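Local coordinates for protein protoporphyrinogen oxidase (Exiguobacterium sibiricum, PDB 3LOV) that probably oxidises coproporphyrinogen III to coproporphyrin III with oxygen, using FAD, in the coproporphyrin-dependent route to heme b, at residues 121-134 with 155-167. Residues are numbered along the deposited sequence; the frame is centred on the assembly and turned at random. Where two conformers were deposited one is given.
Sequences LLTEEEKQEVADLL and RPRLGDALVEKLI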
loop_
_atom_site.group_PDB
_atom_site.type_symbol
_atom_site.label_atom_id
_atom_site.label_comp_id
_atom_site.label_asym_id
_atom_site.label_seq_id
_atom_site.Cartn_x
_atom_site.Cartn_y
_atom_site.Cartn_z
ATOM N N LEU A 121 -0.054 25.342 11.248
ATOM C CA LEU A 121 0.500 24.722 10.058
ATOM C C LEU A 121 0.382 25.676 8.883
ATOM O O LEU A 121 1.195 25.655 7.957
ATOM C CB LEU A 121 -0.243 23.402 9.809
ATOM C CG LEU A 121 0.233 22.276 8.903
ATOM C CD1 LEU A 121 1.705 21.968 9.020
ATOM C CD2 LEU A 121 -0.606 21.061 9.279
ATOM N N LEU A 122 -0.643 26.519 8.924
ATOM C CA LEU A 122 -0.845 27.542 7.904
ATOM C C LEU A 122 -0.671 28.921 8.570
ATOM O O LEU A 122 -0.850 29.072 9.770
ATOM C CB LEU A 122 -2.248 27.395 7.296
ATOM C CG LEU A 122 -2.352 26.441 6.099
ATOM C CD1 LEU A 122 -1.901 25.035 6.501
ATOM C CD2 LEU A 122 -3.778 26.427 5.487
ATOM N N THR A 123 -0.309 29.918 7.790
ATOM C CA THR A 123 -0.298 31.290 8.288
ATOM C C THR A 123 -1.746 31.792 8.458
ATOM O O THR A 123 -2.703 31.185 7.940
ATOM C CB THR A 123 0.375 32.216 7.301
ATOM O OG1 THR A 123 -0.463 32.300 6.133
ATOM C CG2 THR A 123 1.835 31.693 6.934
ATOM N N GLU A 124 -1.896 32.918 9.149
ATOM C CA GLU A 124 -3.209 33.521 9.410
ATOM C C GLU A 124 -3.906 33.808 8.099
ATOM O O GLU A 124 -5.095 33.545 7.929
ATOM C CB GLU A 124 -3.065 34.850 10.178
ATOM C CG GLU A 124 -4.402 35.526 10.486
ATOM C CD GLU A 124 -5.378 34.585 11.179
ATOM O OE1 GLU A 124 -4.987 33.989 12.200
ATOM O OE2 GLU A 124 -6.528 34.432 10.704
ATOM N N GLU A 125 -3.148 34.374 7.169
ATOM C CA GLU A 125 -3.682 34.702 5.880
ATOM C C GLU A 125 -4.164 33.466 5.125
ATOM O O GLU A 125 -5.235 33.489 4.521
ATOM C CB GLU A 125 -2.632 35.428 5.057
ATOM C CG GLU A 125 -2.996 35.589 3.607
ATOM C CD GLU A 125 -2.154 36.626 2.879
ATOM O OE1 GLU A 125 -1.391 37.374 3.536
ATOM O OE2 GLU A 125 -2.276 36.698 1.635
ATOM N N GLU A 126 -3.367 32.403 5.125
ATOM C CA GLU A 126 -3.787 31.136 4.484
ATOM C C GLU A 126 -5.069 30.593 5.153
ATOM O O GLU A 126 -5.982 30.165 4.471
ATOM C CB GLU A 126 -2.672 30.090 4.561
ATOM C CG GLU A 126 -1.544 30.362 3.603
ATOM C CD GLU A 126 -0.237 29.680 3.981
ATOM O OE1 GLU A 126 -0.075 29.179 5.123
ATOM O OE2 GLU A 126 0.648 29.682 3.106
ATOM N N LYS A 127 -5.142 30.666 6.479
ATOM C CA LYS A 127 -6.342 30.254 7.205
ATOM C C LYS A 127 -7.548 31.069 6.778
ATOM O O LYS A 127 -8.581 30.511 6.430
ATOM C CB LYS A 127 -6.144 30.315 8.706
ATOM C CG LYS A 127 -5.193 29.278 9.171
ATOM C CD LYS A 127 -5.091 29.175 10.687
ATOM C CE LYS A 127 -4.174 30.215 11.340
ATOM N NZ LYS A 127 -3.974 29.921 12.816
ATOM N N GLN A 128 -7.407 32.381 6.718
ATOM C CA GLN A 128 -8.527 33.201 6.318
ATOM C C GLN A 128 -8.957 32.788 4.929
ATOM O O GLN A 128 -10.126 32.750 4.628
ATOM C CB GLN A 128 -8.166 34.667 6.320
ATOM C CG GLN A 128 -9.335 35.601 5.981
ATOM C CD GLN A 128 -10.456 35.485 6.999
ATOM O OE1 GLN A 128 -10.259 35.721 8.187
ATOM N NE2 GLN A 128 -11.622 35.106 6.539
ATOM N N GLU A 129 -8.006 32.493 4.075
ATOM C CA GLU A 129 -8.334 32.110 2.692
ATOM C C GLU A 129 -9.078 30.763 2.587
ATOM O O GLU A 129 -9.920 30.586 1.715
ATOM C CB GLU A 129 -7.064 32.051 1.863
ATOM C CG GLU A 129 -7.214 31.288 0.594
ATOM C CD GLU A 129 -5.917 31.201 -0.177
ATOM O OE1 GLU A 129 -4.830 31.079 0.442
ATOM O OE2 GLU A 129 -6.001 31.234 -1.406
ATOM N N VAL A 130 -8.732 29.825 3.453
ATOM C CA VAL A 130 -9.418 28.522 3.501
ATOM C C VAL A 130 -10.842 28.740 3.950
ATOM O O VAL A 130 -11.760 28.245 3.311
ATOM C CB VAL A 130 -8.657 27.514 4.419
ATOM C CG1 VAL A 130 -9.470 26.303 4.709
ATOM C CG2 VAL A 130 -7.365 27.140 3.714
ATOM N N ALA A 131 -11.037 29.592 4.952
ATOM C CA ALA A 131 -12.381 29.855 5.467
ATOM C C ALA A 131 -13.273 30.475 4.399
ATOM O O ALA A 131 -14.404 30.015 4.184
ATOM C CB ALA A 131 -12.347 30.712 6.744
ATOM N N ASP A 132 -12.741 31.463 3.686
ATOM C CA ASP A 132 -13.497 32.168 2.678
ATOM C C ASP A 132 -13.867 31.246 1.535
ATOM O O ASP A 132 -14.964 31.358 0.955
ATOM C CB ASP A 132 -12.679 33.334 2.089
ATOM C CG ASP A 132 -12.447 34.467 3.086
ATOM O OD1 ASP A 132 -13.057 34.469 4.174
ATOM O OD2 ASP A 132 -11.632 35.350 2.779
ATOM N N LEU A 133 -12.936 30.375 1.154
ATOM C CA LEU A 133 -13.209 29.390 0.089
ATOM C C LEU A 133 -14.313 28.397 0.542
ATOM O O LEU A 133 -15.223 28.126 -0.218
ATOM C CB LEU A 133 -11.923 28.655 -0.351
ATOM C CG LEU A 133 -10.843 29.423 -1.159
ATOM C CD1 LEU A 133 -9.529 28.637 -1.242
ATOM C CD2 LEU A 133 -11.315 29.719 -2.553
ATOM N N LEU A 134 -14.249 27.920 1.797
ATOM C CA LEU A 134 -15.206 26.928 2.294
ATOM C C LEU A 134 -16.625 27.491 2.485
ATOM O O LEU A 134 -17.600 26.856 2.030
ATOM C CB LEU A 134 -14.702 26.240 3.565
ATOM C CG LEU A 134 -13.488 25.294 3.405
ATOM C CD1 LEU A 134 -13.004 24.904 4.761
ATOM C CD2 LEU A 134 -13.830 24.027 2.579
ATOM N N ARG A 155 -7.610 21.803 -5.413
ATOM C CA ARG A 155 -6.950 23.092 -5.337
ATOM C C ARG A 155 -7.907 24.283 -5.566
ATOM O O ARG A 155 -7.854 25.272 -4.842
ATOM C CB ARG A 155 -5.725 23.181 -6.281
ATOM C CG ARG A 155 -4.495 22.434 -5.739
ATOM C CD ARG A 155 -3.435 22.281 -6.784
ATOM N NE ARG A 155 -2.308 21.488 -6.317
ATOM C CZ ARG A 155 -1.277 21.944 -5.616
ATOM N NH1 ARG A 155 -1.178 23.219 -5.258
ATOM N NH2 ARG A 155 -0.354 21.091 -5.232
ATOM N N PRO A 156 -8.774 24.201 -6.571
ATOM C CA PRO A 156 -9.709 25.330 -6.723
ATOM C C PRO A 156 -10.716 25.511 -5.562
ATOM O O PRO A 156 -11.248 26.606 -5.381
ATOM C CB PRO A 156 -10.456 25.021 -8.041
ATOM C CG PRO A 156 -9.718 23.840 -8.675
ATOM C CD PRO A 156 -8.888 23.185 -7.640
ATOM N N ARG A 157 -10.984 24.444 -4.808
ATOM C CA ARG A 157 -11.949 24.473 -3.726
ATOM C C ARG A 157 -11.333 24.863 -2.401
ATOM O O ARG A 157 -12.015 25.440 -1.561
ATOM C CB ARG A 157 -12.642 23.108 -3.586
ATOM C CG ARG A 157 -13.507 22.750 -4.812
ATOM C CD ARG A 157 -14.021 21.288 -4.835
ATOM N NE ARG A 157 -15.037 21.160 -5.868
ATOM C CZ ARG A 157 -14.787 21.169 -7.188
ATOM N NH1 ARG A 157 -13.545 21.222 -7.667
ATOM N NH2 ARG A 157 -15.782 21.146 -8.045
ATOM N N LEU A 158 -10.070 24.496 -2.190
ATOM C CA LEU A 158 -9.420 24.636 -0.890
ATOM C C LEU A 158 -8.161 25.509 -0.914
ATOM O O LEU A 158 -7.632 25.853 0.151
ATOM C CB LEU A 158 -9.020 23.259 -0.317
ATOM C CG LEU A 158 -10.119 22.256 -0.085
ATOM C CD1 LEU A 158 -9.485 20.825 0.103
ATOM C CD2 LEU A 158 -11.030 22.714 1.090
ATOM N N GLY A 159 -7.663 25.829 -2.105
ATOM C CA GLY A 159 -6.422 26.575 -2.244
ATOM C C GLY A 159 -5.151 25.730 -2.175
ATOM O O GLY A 159 -5.128 24.607 -1.629
ATOM N N ASP A 160 -4.078 26.288 -2.716
ATOM C CA ASP A 160 -2.809 25.564 -2.853
ATOM C C ASP A 160 -2.140 25.283 -1.530
ATOM O O ASP A 160 -1.641 24.165 -1.312
ATOM C CB ASP A 160 -1.827 26.334 -3.733
ATOM C CG ASP A 160 -2.288 26.470 -5.153
ATOM O OD1 ASP A 160 -2.887 25.532 -5.751
ATOM O OD2 ASP A 160 -2.000 27.530 -5.722
ATOM N N ALA A 161 -2.146 26.264 -0.632
ATOM C CA ALA A 161 -1.520 26.099 0.666
ATOM C C ALA A 161 -2.043 24.882 1.434
ATOM O O ALA A 161 -1.265 24.089 1.977
ATOM C CB ALA A 161 -1.697 27.397 1.529
ATOM N N LEU A 162 -3.362 24.724 1.513
ATOM C CA LEU A 162 -3.912 23.605 2.334
ATOM C C LEU A 162 -3.585 22.252 1.663
ATOM O O LEU A 162 -3.237 21.273 2.318
ATOM C CB LEU A 162 -5.425 23.767 2.552
ATOM C CG LEU A 162 -6.159 22.741 3.458
ATOM C CD1 LEU A 162 -5.775 22.918 4.906
ATOM C CD2 LEU A 162 -7.714 22.836 3.294
ATOM N N VAL A 163 -3.727 22.199 0.355
ATOM C CA VAL A 163 -3.396 20.981 -0.385
ATOM C C VAL A 163 -1.934 20.579 -0.165
ATOM O O VAL A 163 -1.630 19.416 0.176
ATOM C CB VAL A 163 -3.674 21.160 -1.892
ATOM C CG1 VAL A 163 -2.979 20.074 -2.693
ATOM C CG2 VAL A 163 -5.153 21.140 -2.137
ATOM N N GLU A 164 -1.034 21.559 -0.300
ATOM C CA GLU A 164 0.413 21.300 -0.147
ATOM C C GLU A 164 0.891 21.008 1.238
ATOM O O GLU A 164 1.652 20.072 1.439
ATOM C CB GLU A 164 1.226 22.486 -0.700
ATOM C CG GLU A 164 1.011 22.612 -2.135
ATOM C CD GLU A 164 1.539 23.872 -2.748
ATOM O OE1 GLU A 164 2.301 24.620 -2.097
ATOM O OE2 GLU A 164 1.184 24.087 -3.902
ATOM N N LYS A 165 0.443 21.809 2.205
ATOM C CA LYS A 165 0.929 21.730 3.573
ATOM C C LYS A 165 0.239 20.661 4.400
ATOM O O LYS A 165 0.808 20.182 5.405
ATOM C CB LYS A 165 0.794 23.090 4.297
ATOM C CG LYS A 165 1.663 24.188 3.682
ATOM C CD LYS A 165 1.483 25.538 4.399
ATOM C CE LYS A 165 2.513 26.551 3.914
ATOM N NZ LYS A 165 2.592 27.765 4.798
ATOM N N LEU A 166 -0.996 20.310 4.052
ATOM C CA LEU A 166 -1.722 19.316 4.887
ATOM C C LEU A 166 -2.246 18.082 4.135
ATOM O O LEU A 166 -1.941 16.951 4.524
ATOM C CB LEU A 166 -2.840 19.999 5.665
ATOM C CG LEU A 166 -3.654 19.035 6.529
ATOM C CD1 LEU A 166 -2.764 18.284 7.522
ATOM C CD2 LEU A 166 -4.811 19.786 7.195
ATOM N N ILE A 167 -3.008 18.284 3.059
ATOM C CA ILE A 167 -3.757 17.185 2.447
ATOM C C ILE A 167 -2.826 16.178 1.779
ATOM O O ILE A 167 -2.917 14.983 2.008
ATOM C CB ILE A 167 -4.740 17.660 1.397
ATOM C CG1 ILE A 167 -5.660 18.770 1.937
ATOM C CG2 ILE A 167 -5.615 16.492 0.921
ATOM C CD1 ILE A 167 -6.515 18.360 3.048
HETATM O O HOH W 1 -3.199 29.042 -1.381
HETATM O O HOH W 2 -4.535 28.942 -3.483
HETATM O O HOH W 3 -14.217 26.699 -2.411
#
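Glu126 and Lys165 form the salt bridge that joins helix 124-134 to helix 160-167. Lys165, extended beyond CG, lays its aliphatic chain past Leu122 CD1 and brings NZ to within 3.0 Å of Glu126 OE1, on the syn lone pair; a weaker bond reaches OE2. On its anti side, 32° out of the carboxylate plane, the same OE1 accepts from Thr123 N at 2.8 Å, while Thr123 OG1 accepts from Glu126 N, which completes a capping box. With an alanine at Glu126, the Lys165 ammonium is likely to lose its mate and Thr123 N its capping acceptor.

Water-mediated bonds add to this. One water donates to Glu129 OE1 and accepts from Ala161 N, and another spans the carbonyl oxygens of Leu133 and Arg157.

Apolar contacts fill the interface. Ala161 CB sits 3.6 Å from Glu126 CG, and Val130 crosses Leu162 at about a right angle, its CG2 4.1 Å from Leu162 CB. Leu134 CD2 meets Leu158 CD2 tightly, at 3.4 Å. Leu133, with CG anti to the carbonyl carbon (chi1 -71°), packs its CD1 methyl on the backbone at the helix break, 3.5 Å from Gly159 N; a CB on Gly159 would come up tight against that methyl.

Pro110 and Phe116 also pack against this apolar layer. Far from the FAD, this is helix-helix packing: helix 124-134 crosses helix 160-167 at -112°. Gly159, with positive phi, ends helix 150-158 and N-caps helix 160-172.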